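Local coordinates for protein ArCE4A (Arthrobacter sp. AW19M34-1, PDB 5LFZ) that probably removes acetyl groups from N-acetylated polysaccharides as a metal-dependent deacetylase of carbohydrate esterase family 4, at residues F56-K70 and E106-R120. Numbering follows the deposited sequence.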
ATOM      1  N   PHE A  56      -0.101  -1.944   2.539  1.00 20.52           N
ATOM      2  CA  PHE A  56       0.795  -1.512   3.600  1.00 21.75           C
ATOM      3  C   PHE A  56       0.173  -1.876   4.939  1.00 17.58           C
ATOM      4  O   PHE A  56      -0.722  -1.194   5.441  1.00 21.41           O
ATOM      5  CB  PHE A  56       1.084  -0.026   3.487  1.00 20.69           C
ATOM      6  CG  PHE A  56       1.914   0.316   2.290  1.00 19.84           C
ATOM      7  CD1 PHE A  56       1.323   0.692   1.094  1.00 23.57           C
ATOM      8  CD2 PHE A  56       3.295   0.216   2.348  1.00 18.97           C
ATOM      9  CE1 PHE A  56       2.093   0.993  -0.013  1.00 20.42           C
ATOM     10  CE2 PHE A  56       4.074   0.519   1.249  1.00 23.30           C
ATOM     11  CZ  PHE A  56       3.478   0.898   0.062  1.00 21.66           C
ATOM     12  N   VAL A  57       0.654  -2.973   5.511  1.00 19.00           N
ATOM     13  CA  VAL A  57      -0.025  -3.590   6.640  1.00 22.71           C
ATOM     14  C   VAL A  57       0.496  -3.122   7.997  1.00 26.11           C
ATOM     15  O   VAL A  57       1.676  -2.803   8.161  1.00 25.45           O
ATOM     16  CB  VAL A  57       0.080  -5.125   6.571  1.00 20.61           C
ATOM     17  CG1 VAL A  57      -0.630  -5.644   5.347  1.00 23.63           C
ATOM     18  CG2 VAL A  57       1.553  -5.585   6.574  1.00 20.63           C
ATOM     19  N   LEU A  58      -0.409  -3.079   8.967  1.00 22.36           N
ATOM     20  CA  LEU A  58      -0.041  -2.803  10.351  1.00 23.76           C
ATOM     21  C   LEU A  58       0.370  -4.089  11.050  1.00 24.80           C
ATOM     22  O   LEU A  58      -0.407  -5.037  11.096  1.00 26.05           O
ATOM     23  CB  LEU A  58      -1.203  -2.148  11.100  1.00 27.14           C
ATOM     24  CG  LEU A  58      -1.372  -0.653  10.853  1.00 30.47           C
ATOM     25  CD1 LEU A  58      -2.664  -0.147  11.479  1.00 29.99           C
ATOM     26  CD2 LEU A  58      -0.178   0.101  11.420  1.00 28.86           C
ATOM     27  N   GLY A  59       1.585  -4.124  11.592  1.00 24.17           N
ATOM     28  CA  GLY A  59       2.103  -5.326  12.215  1.00 24.15           C
ATOM     29  C   GLY A  59       1.197  -5.901  13.287  1.00 26.85           C
ATOM     30  O   GLY A  59       1.046  -7.118  13.390  1.00 29.54           O
ATOM     31  N   LYS A  60       0.584  -5.026  14.078  1.00 28.03           N
ATOM     32  CA  LYS A  60      -0.324  -5.456  15.139  1.00 32.24           C
ATOM     33  C   LYS A  60      -1.505  -6.246  14.568  1.00 31.71           C
ATOM     34  O   LYS A  60      -2.003  -7.175  15.206  1.00 39.41           O
ATOM     35  CB  LYS A  60      -0.832  -4.245  15.934  1.00 37.20           C
ATOM     36  CG  LYS A  60      -1.675  -3.283  15.106  1.00 45.90           C
ATOM     37  CD  LYS A  60      -2.121  -2.057  15.889  1.00 55.39           C
ATOM     38  CE  LYS A  60      -2.928  -1.121  14.995  1.00 61.04           C
ATOM     39  NZ  LYS A  60      -3.362   0.118  15.700  1.00 59.95           N
ATOM     40  N   ASN A  61      -1.932  -5.880  13.362  1.00 24.88           N
ATOM     41  CA  ASN A  61      -3.067  -6.519  12.700  1.00 29.99           C
ATOM     42  C   ASN A  61      -2.664  -7.820  12.028  1.00 31.12           C
ATOM     43  O   ASN A  61      -3.484  -8.720  11.847  1.00 29.78           O
ATOM     44  CB  ASN A  61      -3.688  -5.590  11.651  1.00 28.58           C
ATOM     45  CG  ASN A  61      -4.482  -4.448  12.259  1.00 36.54           C
ATOM     46  OD1 ASN A  61      -4.799  -4.451  13.452  1.00 35.11           O
ATOM     47  ND2 ASN A  61      -4.824  -3.466  11.430  1.00 30.33           N
ATOM     48  N   VAL A  62      -1.390  -7.906  11.659  1.00 30.06           N
ATOM     49  CA  VAL A  62      -0.873  -9.029  10.883  1.00 26.33           C
ATOM     50  C   VAL A  62      -0.924 -10.332  11.672  1.00 27.56           C
ATOM     51  O   VAL A  62      -1.233 -11.391  11.117  1.00 27.34           O
ATOM     52  CB  VAL A  62       0.567  -8.745  10.419  1.00 27.34           C
ATOM     53  CG1 VAL A  62       1.237 -10.012   9.899  1.00 24.93           C
ATOM     54  CG2 VAL A  62       0.574  -7.644   9.364  1.00 25.74           C
ATOM     55  N   LYS A  63      -0.633 -10.240  12.968  1.00 29.76           N
ATOM     56  CA  LYS A  63      -0.708 -11.378  13.883  1.00 36.89           C
ATOM     57  C   LYS A  63      -2.011 -12.158  13.752  1.00 38.54           C
ATOM     58  O   LYS A  63      -2.017 -13.389  13.786  1.00 35.94           O
ATOM     59  CB  LYS A  63      -0.558 -10.897  15.328  1.00 42.75           C
ATOM     60  CG  LYS A  63       0.611  -9.965  15.548  1.00 48.17           C
ATOM     61  CD  LYS A  63       1.812 -10.730  16.059  1.00 56.35           C
ATOM     62  CE  LYS A  63       3.004  -9.814  16.253  1.00 55.51           C
ATOM     63  NZ  LYS A  63       4.278 -10.576  16.213  1.00 57.62           N
ATOM     64  N   LYS A  64      -3.107 -11.423  13.596  1.00 34.32           N
ATOM     65  CA  LYS A  64      -4.446 -12.002  13.552  1.00 35.92           C
ATOM     66  C   LYS A  64      -4.812 -12.541  12.171  1.00 32.82           C
ATOM     67  O   LYS A  64      -5.781 -13.286  12.033  1.00 30.76           O
ATOM     68  CB  LYS A  64      -5.483 -10.961  13.978  1.00 38.10           C
ATOM     69  CG  LYS A  64      -5.259 -10.379  15.363  1.00 48.32           C
ATOM     70  CD  LYS A  64      -6.324  -9.350  15.702  1.00 53.96           C
ATOM     71  CE  LYS A  64      -6.242  -8.153  14.769  1.00 57.84           C
ATOM     72  NZ  LYS A  64      -7.193  -7.075  15.161  1.00 62.56           N
ATOM     73  N   TYR A  65      -4.043 -12.166  11.153  1.00 29.83           N
ATOM     74  CA  TYR A  65      -4.421 -12.481   9.776  1.00 28.30           C
ATOM     75  C   TYR A  65      -3.365 -13.190   8.930  1.00 32.41           C
ATOM     76  O   TYR A  65      -3.070 -12.736   7.819  1.00 28.55           O
ATOM     77  CB  TYR A  65      -4.809 -11.194   9.054  1.00 28.78           C
ATOM     78  CG  TYR A  65      -6.169 -10.668   9.421  1.00 25.80           C
ATOM     79  CD1 TYR A  65      -6.335  -9.814  10.500  1.00 28.58           C
ATOM     80  CD2 TYR A  65      -7.285 -11.016   8.678  1.00 29.21           C
ATOM     81  CE1 TYR A  65      -7.578  -9.329  10.835  1.00 33.68           C
ATOM     82  CE2 TYR A  65      -8.528 -10.537   9.000  1.00 32.29           C
ATOM     83  CZ  TYR A  65      -8.672  -9.696  10.080  1.00 36.62           C
ATOM     84  OH  TYR A  65      -9.920  -9.221  10.399  1.00 33.68           O
ATOM     85  N   PRO A  66      -2.811 -14.312   9.421  1.00 29.23           N
ATOM     86  CA  PRO A  66      -1.737 -14.959   8.655  1.00 26.56           C
ATOM     87  C   PRO A  66      -2.193 -15.518   7.306  1.00 26.44           C
ATOM     88  O   PRO A  66      -1.483 -15.366   6.316  1.00 26.88           O
ATOM     89  CB  PRO A  66      -1.283 -16.090   9.581  1.00 30.11           C
ATOM     90  CG  PRO A  66      -2.487 -16.392  10.417  1.00 32.54           C
ATOM     91  CD  PRO A  66      -3.138 -15.063  10.646  1.00 30.46           C
ATOM     92  N   LYS A  67      -3.367 -16.142   7.260  1.00 27.63           N
ATOM     93  CA  LYS A  67      -3.842 -16.731   6.016  1.00 25.38           C
ATOM     94  C   LYS A  67      -4.149 -15.657   4.973  1.00 26.47           C
ATOM     95  O   LYS A  67      -3.956 -15.866   3.773  1.00 27.55           O
ATOM     96  CB  LYS A  67      -5.069 -17.604   6.280  1.00 30.81           C
ATOM     97  CG  LYS A  67      -4.822 -18.648   7.363  1.00 40.77           C
ATOM     98  CD  LYS A  67      -6.030 -19.529   7.612  1.00 46.98           C
ATOM     99  CE  LYS A  67      -5.855 -20.352   8.881  1.00 53.77           C
ATOM    100  NZ  LYS A  67      -4.506 -20.978   8.959  1.00 57.27           N
ATOM    101  N   THR A  68      -4.623 -14.503   5.435  1.00 25.61           N
ATOM    102  CA  THR A  68      -4.926 -13.398   4.540  1.00 22.29           C
ATOM    103  C   THR A  68      -3.647 -12.816   3.930  1.00 23.82           C
ATOM    104  O   THR A  68      -3.632 -12.451   2.755  1.00 22.20           O
ATOM    105  CB  THR A  68      -5.735 -12.297   5.271  1.00 22.90           C
ATOM    106  OG1 THR A  68      -6.947 -12.869   5.772  1.00 25.23           O
ATOM    107  CG2 THR A  68      -6.083 -11.163   4.326  1.00 22.89           C
ATOM    108  N   LEU A  69      -2.561 -12.768   4.699  1.00 23.78           N
ATOM    109  CA  LEU A  69      -1.293 -12.316   4.129  1.00 24.12           C
ATOM    110  C   LEU A  69      -0.764 -13.343   3.130  1.00 23.94           C
ATOM    111  O   LEU A  69      -0.193 -12.979   2.098  1.00 22.61           O
ATOM    112  CB  LEU A  69      -0.256 -12.041   5.219  1.00 23.69           C
ATOM    113  CG  LEU A  69      -0.145 -10.538   5.486  1.00 23.27           C
ATOM    114  CD1 LEU A  69      -1.396 -10.035   6.210  1.00 28.29           C
ATOM    115  CD2 LEU A  69       1.115 -10.195   6.258  1.00 31.65           C
ATOM    116  N   LYS A  70      -0.976 -14.622   3.418  1.00 25.55           N
ATOM    117  CA  LYS A  70      -0.586 -15.652   2.466  1.00 23.46           C
ATOM    118  C   LYS A  70      -1.368 -15.481   1.165  1.00 24.07           C
ATOM    119  O   LYS A  70      -0.829 -15.724   0.088  1.00 27.04           O
ATOM    120  CB  LYS A  70      -0.792 -17.052   3.042  1.00 26.37           C
ATOM    121  CG  LYS A  70       0.214 -17.431   4.117  1.00 35.19           C
ATOM    122  CD  LYS A  70       0.072 -18.897   4.494  1.00 44.63           C
ATOM    123  CE  LYS A  70       0.854 -19.228   5.751  1.00 48.92           C
ATOM    124  NZ  LYS A  70       0.295 -18.517   6.936  1.00 47.38           N
ATOM    125  N   GLU A 106       8.749  -9.150  11.589  1.00 25.10           N
ATOM    126  CA  GLU A 106       8.615 -10.475  12.184  1.00 26.64           C
ATOM    127  C   GLU A 106       7.203 -10.996  11.959  1.00 26.83           C
ATOM    128  O   GLU A 106       7.006 -12.166  11.636  1.00 27.66           O
ATOM    129  CB  GLU A 106       8.928 -10.455  13.678  1.00 29.69           C
ATOM    130  CG  GLU A 106       8.744 -11.815  14.337  1.00 37.86           C
ATOM    131  CD  GLU A 106       8.457 -11.725  15.825  1.00 48.68           C
ATOM    132  OE1 GLU A 106       7.950 -10.683  16.289  1.00 56.54           O
ATOM    133  OE2 GLU A 106       8.750 -12.705  16.536  1.00 49.99           O
ATOM    134  N   ALA A 107       6.224 -10.116  12.135  1.00 24.06           N
ATOM    135  CA  ALA A 107       4.832 -10.498  11.957  1.00 23.90           C
ATOM    136  C   ALA A 107       4.566 -10.937  10.514  1.00 25.13           C
ATOM    137  O   ALA A 107       3.920 -11.962  10.274  1.00 23.78           O
ATOM    138  CB  ALA A 107       3.915  -9.347  12.350  1.00 25.15           C
ATOM    139  N   ILE A 108       5.064 -10.159   9.559  1.00 24.38           N
ATOM    140  CA  ILE A 108       4.884 -10.479   8.145  1.00 25.41           C
ATOM    141  C   ILE A 108       5.611 -11.782   7.786  1.00 25.00           C
ATOM    142  O   ILE A 108       5.080 -12.630   7.059  1.00 25.67           O
ATOM    143  CB  ILE A 108       5.379  -9.324   7.241  1.00 23.11           C
ATOM    144  CG1 ILE A 108       4.501  -8.081   7.420  1.00 21.84           C
ATOM    145  CG2 ILE A 108       5.375  -9.744   5.771  1.00 25.96           C
ATOM    146  CD1 ILE A 108       5.087  -6.829   6.779  1.00 26.49           C
ATOM    147  N   GLU A 109       6.816 -11.971   8.318  1.00 25.93           N
ATOM    148  CA  GLU A 109       7.553 -13.185   8.005  1.00 29.19           C
ATOM    149  C   GLU A 109       6.841 -14.397   8.598  1.00 29.53           C
ATOM    150  O   GLU A 109       6.694 -15.415   7.931  1.00 31.09           O
ATOM    151  CB  GLU A 109       8.997 -13.090   8.506  1.00 27.49           C
ATOM    152  CG  GLU A 109       9.976 -13.963   7.719  1.00 35.79           C
ATOM    153  CD  GLU A 109       9.819 -15.434   8.034  1.00 41.35           C
ATOM    154  OE1 GLU A 109       9.378 -15.749   9.160  1.00 48.94           O
ATOM    155  OE2 GLU A 109      10.135 -16.276   7.165  1.00 49.35           O
ATOM    156  N   GLN A 110       6.378 -14.284   9.839  1.00 27.51           N
ATOM    157  CA  GLN A 110       5.687 -15.401  10.480  1.00 32.79           C
ATOM    158  C   GLN A 110       4.390 -15.737   9.742  1.00 32.49           C
ATOM    159  O   GLN A 110       4.027 -16.909   9.604  1.00 34.12           O
ATOM    160  CB  GLN A 110       5.392 -15.090  11.949  1.00 33.23           C
ATOM    161  CG  GLN A 110       4.777 -16.252  12.718  1.00 42.53           C
ATOM    162  CD  GLN A 110       5.694 -17.461  12.801  1.00 53.66           C
ATOM    163  OE1 GLN A 110       6.919 -17.327  12.856  1.00 53.04           O
ATOM    164  NE2 GLN A 110       5.105 -18.651  12.804  1.00 59.92           N
ATOM    165  N   ALA A 111       3.714 -14.706   9.250  1.00 32.34           N
ATOM    166  CA  ALA A 111       2.428 -14.879   8.589  1.00 26.21           C
ATOM    167  C   ALA A 111       2.555 -15.430   7.170  1.00 32.38           C
ATOM    168  O   ALA A 111       1.827 -16.347   6.794  1.00 33.20           O
ATOM    169  CB  ALA A 111       1.664 -13.551   8.563  1.00 26.31           C
ATOM    170  N   ALA A 112       3.478 -14.881   6.383  1.00 31.80           N
ATOM    171  CA  ALA A 112       3.496 -15.166   4.946  1.00 34.37           C
ATOM    172  C   ALA A 112       4.842 -15.652   4.416  1.00 32.40           C
ATOM    173  O   ALA A 112       4.963 -15.982   3.236  1.00 36.57           O
ATOM    174  CB  ALA A 112       3.064 -13.933   4.177  1.00 37.23           C
ATOM    175  N   GLY A 113       5.852 -15.682   5.278  1.00 26.92           N
ATOM    176  CA  GLY A 113       7.155 -16.201   4.898  1.00 30.52           C
ATOM    177  C   GLY A 113       7.946 -15.279   3.990  1.00 36.27           C
ATOM    178  O   GLY A 113       8.934 -15.698   3.376  1.00 36.68           O
ATOM    179  N   VAL A 114       7.516 -14.023   3.902  1.00 32.18           N
ATOM    180  CA  VAL A 114       8.227 -13.035   3.101  1.00 27.69           C
ATOM    181  C   VAL A 114       8.635 -11.844   3.948  1.00 28.59           C
ATOM    182  O   VAL A 114       8.117 -11.640   5.044  1.00 31.90           O
ATOM    183  CB  VAL A 114       7.370 -12.530   1.910  1.00 31.53           C
ATOM    184  CG1 VAL A 114       6.897 -13.698   1.058  1.00 34.95           C
ATOM    185  CG2 VAL A 114       6.188 -11.709   2.403  1.00 35.28           C
ATOM    186  N   LYS A 115       9.564 -11.058   3.424  1.00 25.15           N
ATOM    187  CA  LYS A 115       9.957  -9.801   4.031  1.00 24.82           C
ATOM    188  C   LYS A 115       9.458  -8.671   3.139  1.00 25.48           C
ATOM    189  O   LYS A 115       9.591  -8.752   1.918  1.00 28.54           O
ATOM    190  CB  LYS A 115      11.481  -9.742   4.200  1.00 33.63           C
ATOM    191  CG  LYS A 115      11.989  -8.596   5.054  1.00 39.37           C
ATOM    192  CD  LYS A 115      13.513  -8.557   5.063  1.00 48.51           C
ATOM    193  CE  LYS A 115      14.105  -9.851   5.613  1.00 52.38           C
ATOM    194  NZ  LYS A 115      14.336  -9.787   7.083  1.00 53.33           N
ATOM    195  N   PRO A 116       8.861  -7.622   3.731  1.00 28.04           N
ATOM    196  CA  PRO A 116       8.464  -6.489   2.890  1.00 27.11           C
ATOM    197  C   PRO A 116       9.694  -5.821   2.296  1.00 25.20           C
ATOM    198  O   PRO A 116      10.791  -5.956   2.844  1.00 29.76           O
ATOM    199  CB  PRO A 116       7.743  -5.557   3.866  1.00 27.24           C
ATOM    200  CG  PRO A 116       8.388  -5.861   5.181  1.00 30.71           C
ATOM    201  CD  PRO A 116       8.632  -7.345   5.160  1.00 25.97           C
ATOM    202  N   GLN A 117       9.526  -5.127   1.181  1.00 27.11           N
ATOM    203  CA  GLN A 117      10.653  -4.476   0.536  1.00 29.55           C
ATOM    204  C   GLN A 117      10.440  -2.975   0.479  1.00 25.91           C
ATOM    205  O   GLN A 117      11.266  -2.243  -0.061  1.00 26.06           O
ATOM    206  CB  GLN A 117      10.866  -5.045  -0.868  1.00 38.09           C
ATOM    207  CG  GLN A 117      11.073  -6.548  -0.887  1.00 41.84           C
ATOM    208  CD  GLN A 117      10.984  -7.130  -2.282  1.00 54.99           C
ATOM    209  OE1 GLN A 117      10.457  -6.497  -3.199  1.00 58.82           O
ATOM    210  NE2 GLN A 117      11.501  -8.343  -2.451  1.00 57.73           N
ATOM    211  N   ILE A 118       9.318  -2.530   1.038  1.00 23.32           N
ATOM    212  CA  ILE A 118       8.935  -1.125   1.051  1.00 23.03           C
ATOM    213  C   ILE A 118       8.219  -0.801   2.358  1.00 21.65           C
ATOM    214  O   ILE A 118       7.638  -1.688   2.988  1.00 23.15           O
ATOM    215  CB  ILE A 118       8.004  -0.777  -0.136  1.00 22.37           C
ATOM    216  CG1 ILE A 118       6.786  -1.708  -0.138  1.00 24.78           C
ATOM    217  CG2 ILE A 118       8.748  -0.897  -1.458  1.00 25.35           C
ATOM    218  CD1 ILE A 118       5.844  -1.495  -1.321  1.00 24.26           C
ATOM    219  N   LEU A 119       8.254   0.465   2.763  1.00 21.18           N
ATOM    220  CA  LEU A 119       7.565   0.904   3.974  1.00 21.00           C
ATOM    221  C   LEU A 119       6.878   2.232   3.699  1.00 21.53           C
ATOM    222  O   LEU A 119       7.432   3.092   3.020  1.00 23.32           O
ATOM    223  CB  LEU A 119       8.546   1.038   5.151  1.00 23.09           C
ATOM    224  CG  LEU A 119       7.996   1.468   6.523  1.00 22.86           C
ATOM    225  CD1 LEU A 119       8.794   0.813   7.649  1.00 24.44           C
ATOM    226  CD2 LEU A 119       7.981   2.986   6.699  1.00 26.99           C
ATOM    227  N   ARG A 120       5.668   2.390   4.224  1.00 23.78           N
ATOM    228  CA  ARG A 120       4.952   3.660   4.146  1.00 23.48           C
ATOM    229  C   ARG A 120       4.812   4.207   5.558  1.00 20.44           C
ATOM    230  O   ARG A 120       4.292   3.524   6.438  1.00 25.26           O
ATOM    231  CB  ARG A 120       3.586   3.484   3.492  1.00 24.40           C
ATOM    232  CG  ARG A 120       2.739   4.736   3.528  1.00 19.80           C
ATOM    233  CD  ARG A 120       1.485   4.566   2.701  1.00 23.57           C
ATOM    234  NE  ARG A 120       1.728   4.698   1.267  1.00 22.79           N
ATOM    235  CZ  ARG A 120       0.867   4.280   0.343  1.00 21.87           C
ATOM    236  NH1 ARG A 120      -0.263   3.698   0.725  1.00 21.26           N
ATOM    237  NH2 ARG A 120       1.127   4.435  -0.953  1.00 23.86           N
TER
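Phe56 and Arg120 pack together in the NodB homology domain, a distorted beta/alpha barrel, near the nickel site formed by Asp33, His82 and His86. The Arg120 chain bends at chi3, bringing both CB and the guanidinium against Phe56: CB lies over one ring face, a CH-pi contact 3.8 Å from the centroid, while Phe56 CE1 sits 3.5 Å from Arg120 CZ, over the centre of the guanidinium, whose plane is tilted 33° from the ring. A flat aromatic suits this place because it backs the guanidinium without competing for its N-H groups: NH1 makes a salt bridge to Asp32 and a hydrogen bond to Thr30, while NE and NH2 bond the carbonyls of Val139 and Leu140. Ile118 reaches the ring obliquely, its CD1 3.6 Å from Phe56 CZ. An alanine in place of Phe56 would probably leave the guanidinium without its apolar backing and Ile118 CD1 without its aromatic neighbour. Further out, Val62 of helix 59-62 sets CG1 3.7 Å from Ala107 CB and also against Ala111 CB. The short segments 66-70 and 106-112 cross at -79°, small Ala111 and Ala112 admitting Pro66 and Leu69. At the exposed end Lys70, bent at chi4, delivers NZ to Ala111 O at 2.7 Å, in the carbonyl plane.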